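Local coordinates for type VI secretion system-associated protein TagF (Pseudomonas aeruginosa PAO1, PDB 2QNU) that is of unknown molecular function but, as a TagF family member, is probably an accessory or regulatory component of the type VI secretion system, at residues A46-A51 / R209-E214; S35-S40 / Y86-V91. One frame throughout, in Å; residues are numbered along the deposited sequence.

Contact 1: residues A46-A51 / R209-E214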
ATOM      1  N   ALA B  46      30.981 -17.930 -13.203  1.00 39.89           N
ATOM      2  CA  ALA B  46      31.878 -17.040 -13.984  1.00 40.24           C
ATOM      3  C   ALA B  46      31.231 -15.738 -14.420  1.00 39.40           C
ATOM      4  O   ALA B  46      31.924 -14.745 -14.628  1.00 40.07           O
ATOM      5  CB  ALA B  46      32.397 -17.755 -15.225  1.00 40.49           C
ATOM      6  N   ALA B  47      29.913 -15.765 -14.573  1.00 39.42           N
ATOM      7  CA  ALA B  47      29.131 -14.590 -14.961  1.00 39.70           C
ATOM      8  C   ALA B  47      28.926 -13.552 -13.856  1.00 39.74           C
ATOM      9  O   ALA B  47      28.392 -12.474 -14.127  1.00 39.80           O
ATOM     10  CB  ALA B  47      27.772 -15.045 -15.494  1.00 39.98           C
ATOM     11  N   TRP B  48      29.325 -13.875 -12.625  1.00 39.31           N
ATOM     12  CA  TRP B  48      28.982 -13.028 -11.469  1.00 38.60           C
ATOM     13  C   TRP B  48      29.576 -11.619 -11.575  1.00 38.75           C
ATOM     14  O   TRP B  48      28.873 -10.594 -11.345  1.00 38.11           O
ATOM     15  CB  TRP B  48      29.473 -13.673 -10.161  1.00 38.33           C
ATOM     16  CG  TRP B  48      29.104 -12.809  -8.987  1.00 37.06           C
ATOM     17  CD1 TRP B  48      27.865 -12.745  -8.378  1.00 37.90           C
ATOM     18  CD2 TRP B  48      29.928 -11.876  -8.293  1.00 38.03           C
ATOM     19  NE1 TRP B  48      27.884 -11.801  -7.379  1.00 38.25           N
ATOM     20  CE2 TRP B  48      29.128 -11.266  -7.289  1.00 36.97           C
ATOM     21  CE3 TRP B  48      31.257 -11.485  -8.405  1.00 38.22           C
ATOM     22  CZ2 TRP B  48      29.622 -10.307  -6.429  1.00 38.74           C
ATOM     23  CZ3 TRP B  48      31.737 -10.499  -7.537  1.00 38.33           C
ATOM     24  CH2 TRP B  48      30.924  -9.936  -6.569  1.00 37.48           C
ATOM     25  N   LEU B  49      30.883 -11.550 -11.879  1.00 37.94           N
ATOM     26  CA  LEU B  49      31.633 -10.306 -11.735  1.00 38.22           C
ATOM     27  C   LEU B  49      31.192  -9.225 -12.723  1.00 37.85           C
ATOM     28  O   LEU B  49      31.018  -8.062 -12.360  1.00 36.85           O
ATOM     29  CB  LEU B  49      33.116 -10.573 -11.806  1.00 39.13           C
ATOM     30  CG  LEU B  49      33.999  -9.350 -11.725  1.00 38.36           C
ATOM     31  CD1 LEU B  49      33.900  -8.644 -10.389  1.00 41.03           C
ATOM     32  CD2 LEU B  49      35.442  -9.773 -12.031  1.00 39.74           C
ATOM     33  N   ASP B  50      30.891  -9.662 -13.928  1.00 37.86           N
ATOM     34  CA  ASP B  50      30.327  -8.804 -14.962  1.00 39.41           C
ATOM     35  C   ASP B  50      28.982  -8.236 -14.609  1.00 39.27           C
ATOM     36  O   ASP B  50      28.704  -7.033 -14.830  1.00 40.65           O
ATOM     37  CB  ASP B  50      30.181  -9.622 -16.249  1.00 38.96           C
ATOM     38  CG  ASP B  50      31.561 -10.006 -16.871  1.00 43.43           C
ATOM     39  OD1 ASP B  50      32.636  -9.585 -16.346  1.00 43.51           O
ATOM     40  OD2 ASP B  50      31.573 -10.775 -17.873  1.00 46.77           O
ATOM     41  N   ALA B  51      28.127  -9.100 -14.075  1.00 37.63           N
ATOM     42  CA  ALA B  51      26.790  -8.656 -13.578  1.00 37.65           C
ATOM     43  C   ALA B  51      26.878  -7.627 -12.451  1.00 36.19           C
ATOM     44  O   ALA B  51      26.205  -6.570 -12.493  1.00 37.93           O
ATOM     45  CB  ALA B  51      25.996  -9.893 -13.104  1.00 36.74           C
ATOM     46  N   ARG B 209      18.929 -10.985  -8.510  1.00 39.85           N
ATOM     47  CA  ARG B 209      18.006 -10.223  -9.334  1.00 40.35           C
ATOM     48  C   ARG B 209      18.376  -8.742  -9.301  1.00 39.09           C
ATOM     49  O   ARG B 209      18.152  -8.046 -10.280  1.00 37.77           O
ATOM     50  CB  ARG B 209      16.508 -10.428  -8.904  1.00 41.59           C
ATOM     51  CG  ARG B 209      15.962 -11.816  -9.373  1.00 47.54           C
ATOM     52  CD  ARG B 209      15.609 -12.939  -8.328  1.00 54.75           C
ATOM     53  NE  ARG B 209      14.326 -12.678  -7.734  1.00 55.66           N
ATOM     54  CZ  ARG B 209      13.580 -13.466  -6.938  1.00 57.70           C
ATOM     55  NH1 ARG B 209      13.857 -14.736  -6.615  1.00 57.43           N
ATOM     56  NH2 ARG B 209      12.473 -12.924  -6.468  1.00 54.18           N
ATOM     57  N   PHE B 210      18.984  -8.293  -8.213  1.00 37.92           N
ATOM     58  CA  PHE B 210      19.525  -6.908  -8.167  1.00 39.88           C
ATOM     59  C   PHE B 210      20.690  -6.699  -9.162  1.00 40.17           C
ATOM     60  O   PHE B 210      21.072  -5.546  -9.412  1.00 40.17           O
ATOM     61  CB  PHE B 210      20.109  -6.580  -6.801  1.00 41.01           C
ATOM     62  CG  PHE B 210      19.090  -6.437  -5.714  1.00 42.02           C
ATOM     63  CD1 PHE B 210      18.093  -5.475  -5.794  1.00 44.88           C
ATOM     64  CD2 PHE B 210      19.155  -7.260  -4.585  1.00 46.77           C
ATOM     65  CE1 PHE B 210      17.156  -5.326  -4.739  1.00 44.37           C
ATOM     66  CE2 PHE B 210      18.204  -7.140  -3.533  1.00 43.86           C
ATOM     67  CZ  PHE B 210      17.201  -6.196  -3.639  1.00 43.16           C
ATOM     68  N   LEU B 211      21.305  -7.798  -9.615  1.00 39.70           N
ATOM     69  CA  LEU B 211      22.491  -7.730 -10.522  1.00 39.72           C
ATOM     70  C   LEU B 211      22.088  -8.031 -11.940  1.00 40.55           C
ATOM     71  O   LEU B 211      22.656  -7.467 -12.836  1.00 41.88           O
ATOM     72  CB  LEU B 211      23.669  -8.604 -10.083  1.00 39.57           C
ATOM     73  CG  LEU B 211      23.973  -8.758  -8.583  1.00 39.56           C
ATOM     74  CD1 LEU B 211      25.021  -9.840  -8.305  1.00 40.03           C
ATOM     75  CD2 LEU B 211      24.371  -7.487  -7.916  1.00 35.42           C
ATOM     76  N   THR B 212      21.080  -8.871 -12.162  1.00 40.82           N
ATOM     77  CA  THR B 212      20.768  -9.260 -13.490  1.00 41.55           C
ATOM     78  C   THR B 212      19.393  -8.878 -13.945  1.00 42.21           C
ATOM     79  O   THR B 212      19.130  -8.905 -15.148  1.00 41.23           O
ATOM     80  CB  THR B 212      20.902 -10.785 -13.650  1.00 42.39           C
ATOM     81  OG1 THR B 212      19.821 -11.432 -12.977  1.00 41.49           O
ATOM     82  CG2 THR B 212      22.192 -11.245 -13.072  1.00 43.52           C
ATOM     83  N   GLY B 213      18.505  -8.535 -13.018  1.00 42.87           N
ATOM     84  CA  GLY B 213      17.088  -8.383 -13.356  1.00 44.12           C
ATOM     85  C   GLY B 213      16.404  -9.647 -13.891  1.00 45.50           C
ATOM     86  O   GLY B 213      15.288  -9.596 -14.390  1.00 46.67           O
ATOM     87  N   GLU B 214      17.047 -10.784 -13.788  1.00 45.79           N
ATOM     88  CA  GLU B 214      16.496 -11.975 -14.389  1.00 48.03           C
ATOM     89  C   GLU B 214      15.485 -12.656 -13.466  1.00 46.13           C
ATOM     90  O   GLU B 214      15.566 -12.536 -12.274  1.00 47.24           O
ATOM     91  CB  GLU B 214      17.622 -12.920 -14.741  1.00 48.34           C
ATOM     92  CG  GLU B 214      18.583 -12.346 -15.791  1.00 51.69           C
ATOM     93  CD  GLU B 214      19.749 -13.277 -16.077  1.00 53.16           C
ATOM     94  OE1 GLU B 214      19.921 -14.312 -15.350  1.00 59.39           O
ATOM     95  OE2 GLU B 214      20.531 -12.967 -17.027  1.00 63.57           O
TER
HETATM   96  O   HOH W   1      24.402  -6.141 -14.330  1.00 44.00           O

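Contact 2: residues S35-S40 / Y86-V91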
ATOM      1  N   SER B  35      25.264 -12.894   2.681  1.00 36.74           N
ATOM      2  CA  SER B  35      24.485 -14.085   2.273  1.00 36.92           C
ATOM      3  C   SER B  35      24.089 -13.973   0.823  1.00 35.96           C
ATOM      4  O   SER B  35      24.099 -14.959   0.071  1.00 34.87           O
ATOM      5  CB  SER B  35      23.163 -14.206   3.120  1.00 38.64           C
ATOM      6  OG  SER B  35      23.430 -14.131   4.511  1.00 40.60           O
ATOM      7  N   GLY B  36      23.676 -12.766   0.460  1.00 36.88           N
ATOM      8  CA  GLY B  36      23.268 -12.426  -0.888  1.00 37.52           C
ATOM      9  C   GLY B  36      24.431 -12.544  -1.867  1.00 38.06           C
ATOM     10  O   GLY B  36      24.240 -12.980  -3.006  1.00 38.16           O
HETATM   11  N   MSE B  37      25.609 -12.077  -1.438  1.00 38.65           N
HETATM   12  CA  MSE B  37      26.787 -12.023  -2.281  1.00 38.71           C
HETATM   13  C   MSE B  37      27.165 -13.464  -2.603  1.00 38.45           C
HETATM   14  O   MSE B  37      27.269 -13.840  -3.748  1.00 38.36           O
HETATM   15  CB  MSE B  37      27.949 -11.311  -1.561  1.00 39.15           C
HETATM   16  CG  MSE B  37      27.801  -9.771  -1.404  1.00 40.25           C
HETATM   17 SE   MSE B  37      28.003  -8.770  -3.156  1.00 55.04          SE
HETATM   18  CE  MSE B  37      29.968  -8.916  -3.099  1.00 47.69           C
ATOM     19  N   ARG B  38      27.297 -14.265  -1.558  1.00 38.74           N
ATOM     20  CA  ARG B  38      27.604 -15.691  -1.652  1.00 38.25           C
ATOM     21  C   ARG B  38      26.566 -16.432  -2.495  1.00 38.28           C
ATOM     22  O   ARG B  38      26.942 -17.174  -3.401  1.00 38.42           O
ATOM     23  CB  ARG B  38      27.733 -16.229  -0.248  1.00 37.81           C
ATOM     24  CG  ARG B  38      28.179 -17.684  -0.099  1.00 42.78           C
ATOM     25  CD  ARG B  38      29.658 -17.897  -0.537  1.00 48.91           C
ATOM     26  NE  ARG B  38      29.683 -18.413  -1.905  1.00 52.19           N
ATOM     27  CZ  ARG B  38      30.536 -18.044  -2.852  1.00 53.93           C
ATOM     28  NH1 ARG B  38      31.522 -17.166  -2.620  1.00 55.51           N
ATOM     29  NH2 ARG B  38      30.420 -18.586  -4.056  1.00 55.38           N
ATOM     30  N   ALA B  39      25.270 -16.235  -2.277  1.00 37.27           N
ATOM     31  CA  ALA B  39      24.293 -16.949  -3.119  1.00 37.38           C
ATOM     32  C   ALA B  39      24.347 -16.501  -4.582  1.00 37.15           C
ATOM     33  O   ALA B  39      24.339 -17.330  -5.473  1.00 37.24           O
ATOM     34  CB  ALA B  39      22.865 -16.805  -2.584  1.00 38.41           C
ATOM     35  N   SER B  40      24.413 -15.188  -4.833  1.00 37.02           N
ATOM     36  CA  SER B  40      24.534 -14.663  -6.235  1.00 36.74           C
ATOM     37  C   SER B  40      25.791 -15.236  -6.897  1.00 37.80           C
ATOM     38  O   SER B  40      25.732 -15.728  -8.021  1.00 40.08           O
ATOM     39  CB  SER B  40      24.547 -13.143  -6.246  1.00 35.30           C
ATOM     40  OG  SER B  40      25.680 -12.697  -5.502  1.00 34.59           O
ATOM     41  N   TYR B  86      35.604  -7.499  -3.364  1.00 41.43           N
ATOM     42  CA  TYR B  86      34.270  -6.943  -3.670  1.00 40.67           C
ATOM     43  C   TYR B  86      33.283  -6.905  -2.487  1.00 40.74           C
ATOM     44  O   TYR B  86      33.038  -7.919  -1.840  1.00 40.17           O
ATOM     45  CB  TYR B  86      33.671  -7.719  -4.849  1.00 41.64           C
ATOM     46  CG  TYR B  86      34.555  -7.617  -6.057  1.00 42.60           C
ATOM     47  CD1 TYR B  86      34.631  -6.411  -6.749  1.00 41.09           C
ATOM     48  CD2 TYR B  86      35.367  -8.697  -6.475  1.00 43.88           C
ATOM     49  CE1 TYR B  86      35.445  -6.258  -7.832  1.00 44.31           C
ATOM     50  CE2 TYR B  86      36.194  -8.560  -7.557  1.00 44.02           C
ATOM     51  CZ  TYR B  86      36.232  -7.328  -8.242  1.00 46.57           C
ATOM     52  OH  TYR B  86      37.033  -7.100  -9.327  1.00 43.08           O
ATOM     53  N   PHE B  87      32.718  -5.723  -2.199  1.00 38.95           N
ATOM     54  CA  PHE B  87      31.596  -5.587  -1.292  1.00 37.82           C
ATOM     55  C   PHE B  87      30.875  -4.290  -1.549  1.00 37.24           C
ATOM     56  O   PHE B  87      31.521  -3.285  -1.827  1.00 37.79           O
ATOM     57  CB  PHE B  87      32.071  -5.586   0.159  1.00 37.56           C
ATOM     58  CG  PHE B  87      31.042  -6.004   1.104  1.00 39.45           C
ATOM     59  CD1 PHE B  87      30.752  -7.374   1.279  1.00 39.20           C
ATOM     60  CD2 PHE B  87      30.304  -5.048   1.856  1.00 38.80           C
ATOM     61  CE1 PHE B  87      29.793  -7.758   2.178  1.00 38.17           C
ATOM     62  CE2 PHE B  87      29.362  -5.451   2.754  1.00 38.66           C
ATOM     63  CZ  PHE B  87      29.096  -6.801   2.906  1.00 39.11           C
ATOM     64  N   PRO B  88      29.519  -4.287  -1.497  1.00 36.34           N
ATOM     65  CA  PRO B  88      28.819  -3.024  -1.743  1.00 35.55           C
ATOM     66  C   PRO B  88      29.162  -1.908  -0.775  1.00 33.54           C
ATOM     67  O   PRO B  88      29.676  -2.134   0.292  1.00 31.56           O
ATOM     68  CB  PRO B  88      27.347  -3.411  -1.587  1.00 35.21           C
ATOM     69  CG  PRO B  88      27.289  -4.785  -1.970  1.00 36.61           C
ATOM     70  CD  PRO B  88      28.576  -5.412  -1.444  1.00 36.04           C
ATOM     71  N   LEU B  89      28.861  -0.698  -1.188  1.00 34.73           N
ATOM     72  CA  LEU B  89      28.983   0.485  -0.307  1.00 34.67           C
ATOM     73  C   LEU B  89      27.582   1.035  -0.143  1.00 34.31           C
ATOM     74  O   LEU B  89      26.849   1.255  -1.108  1.00 34.77           O
ATOM     75  CB  LEU B  89      29.853   1.546  -0.967  1.00 34.75           C
ATOM     76  CG  LEU B  89      30.035   2.908  -0.239  1.00 34.01           C
ATOM     77  CD1 LEU B  89      30.757   2.712   1.058  1.00 34.02           C
ATOM     78  CD2 LEU B  89      30.850   3.792  -1.121  1.00 36.41           C
ATOM     79  N   THR B  90      27.212   1.277   1.088  1.00 35.12           N
ATOM     80  CA  THR B  90      25.883   1.731   1.381  1.00 35.34           C
ATOM     81  C   THR B  90      25.984   3.020   2.128  1.00 34.03           C
ATOM     82  O   THR B  90      26.780   3.110   3.021  1.00 33.55           O
ATOM     83  CB  THR B  90      25.145   0.673   2.299  1.00 35.25           C
ATOM     84  OG1 THR B  90      25.207  -0.595   1.678  1.00 39.60           O
ATOM     85  CG2 THR B  90      23.698   1.042   2.517  1.00 36.20           C
ATOM     86  N   VAL B  91      25.169   3.992   1.742  1.00 35.21           N
ATOM     87  CA  VAL B  91      24.852   5.147   2.595  1.00 35.97           C
ATOM     88  C   VAL B  91      23.400   4.960   3.110  1.00 36.44           C
ATOM     89  O   VAL B  91      22.463   4.713   2.320  1.00 35.02           O
ATOM     90  CB  VAL B  91      24.978   6.434   1.799  1.00 37.78           C
ATOM     91  CG1 VAL B  91      24.466   7.663   2.595  1.00 37.96           C
ATOM     92  CG2 VAL B  91      26.441   6.604   1.336  1.00 38.28           C
TER

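Contact 1: residues A46-A51 / R209-E214
Leu211 meets both Trp48 and Ala51, and is the centre of this helix-to-helix contact. Two residues before it, Arg209 faces the dimer interface, where its NH2 bonds to Asn156 OD1 of the second subunit. At Leu211 the chain comes nearest to helix 48-53, its CA lying 5.4 Å from the CA of Ala51. The two CB atoms of Leu211 and Ala51 pack at 4.0 Å. The leucine branch sets CG opposite its own carbonyl carbon (chi1 -36°), and CD1 reaches obliquely to the indole, 3.6 Å from Trp48 NE1, an apolar approach to the pyrrole side of the ring. No direct hydrogen bond joins the segments; instead a single water donates to both Ala51 O (2.6 Å) and Leu211 O (2.7 Å). Next, Thr212 lays its CG2 against Ala51 CB, while its OG1 turns to its own chain and accepts from Glu214 N (3.0 Å, 155°), an ST turn. Gly213 leaves the helix with positive phi, and its N still bonds to Arg209 O. The chemistry is therefore mixed: a leucine methyl lies on the indole and Ala51 CB sits against Leu211 CB and Thr212 CG2, while Ala51 O and Leu211 O come within 3.7 Å of each other, an approach that the shared water probably eases by donating to both partly negative oxygens.

Contact 2: residues S35-S40 / Y86-V91
Met37, modelled as selenomethionine, and Pro88 reach toward each other: the selenium atom SE lies 3.8 Å from Pro88 CD. The chain of Met37 bends at both later torsions (chi2 -71°, chi3 -79°), a fold that carries the terminal methyl past the proline to the backbone before it. There CE rests 3.5 Å from Tyr86 O and 4.1 Å from Phe87 CA, so the methyl lies against the Tyr86-Phe87 peptide. Tyr86 contributes its CB, 4.3 Å from Met37 CE, while its ring leads away from the helix segment. Pro88 CD also lies over one face of the Phe87 ring, 3.6 Å above the plane and displaced toward the rim, and in this way one proline carbon touches both the selenium and the aromatic face. Phe87 in turn meets Phe16 edge-to-face. Helix 23-44 is thus packed against the segment leading into strand 89-95 of the antiparallel sheet. No hydrogen bond crosses between the segments, and their association here is probably mainly van der Waals, with the end of the Met37 side chain, its selenium standing in for the sulfur of methionine, set against proline carbons and the backbone.

Overall arrangement
The two contacts lie with their centres 12 Å apart, on the same side of the chain's centre, and meet through Trp48. From contact 1 its NE1 makes a probable, weak hydrogen bond to Ser40 OG of contact 2 at 3.0 Å, and its CZ2 packs 3.6 Å from Met37 CE. A second junction is Leu49 CD1 against Tyr86 CZ at 3.4 Å; a third is Leu211 CD1 at 3.9 Å from Ser40 CB. Helices 23-44 and 48-53 are consecutive, the segments alternate along the chain, and helices 48-53 and 209-212 both pack on helix 23-44. No ligand or active site is established near either contact.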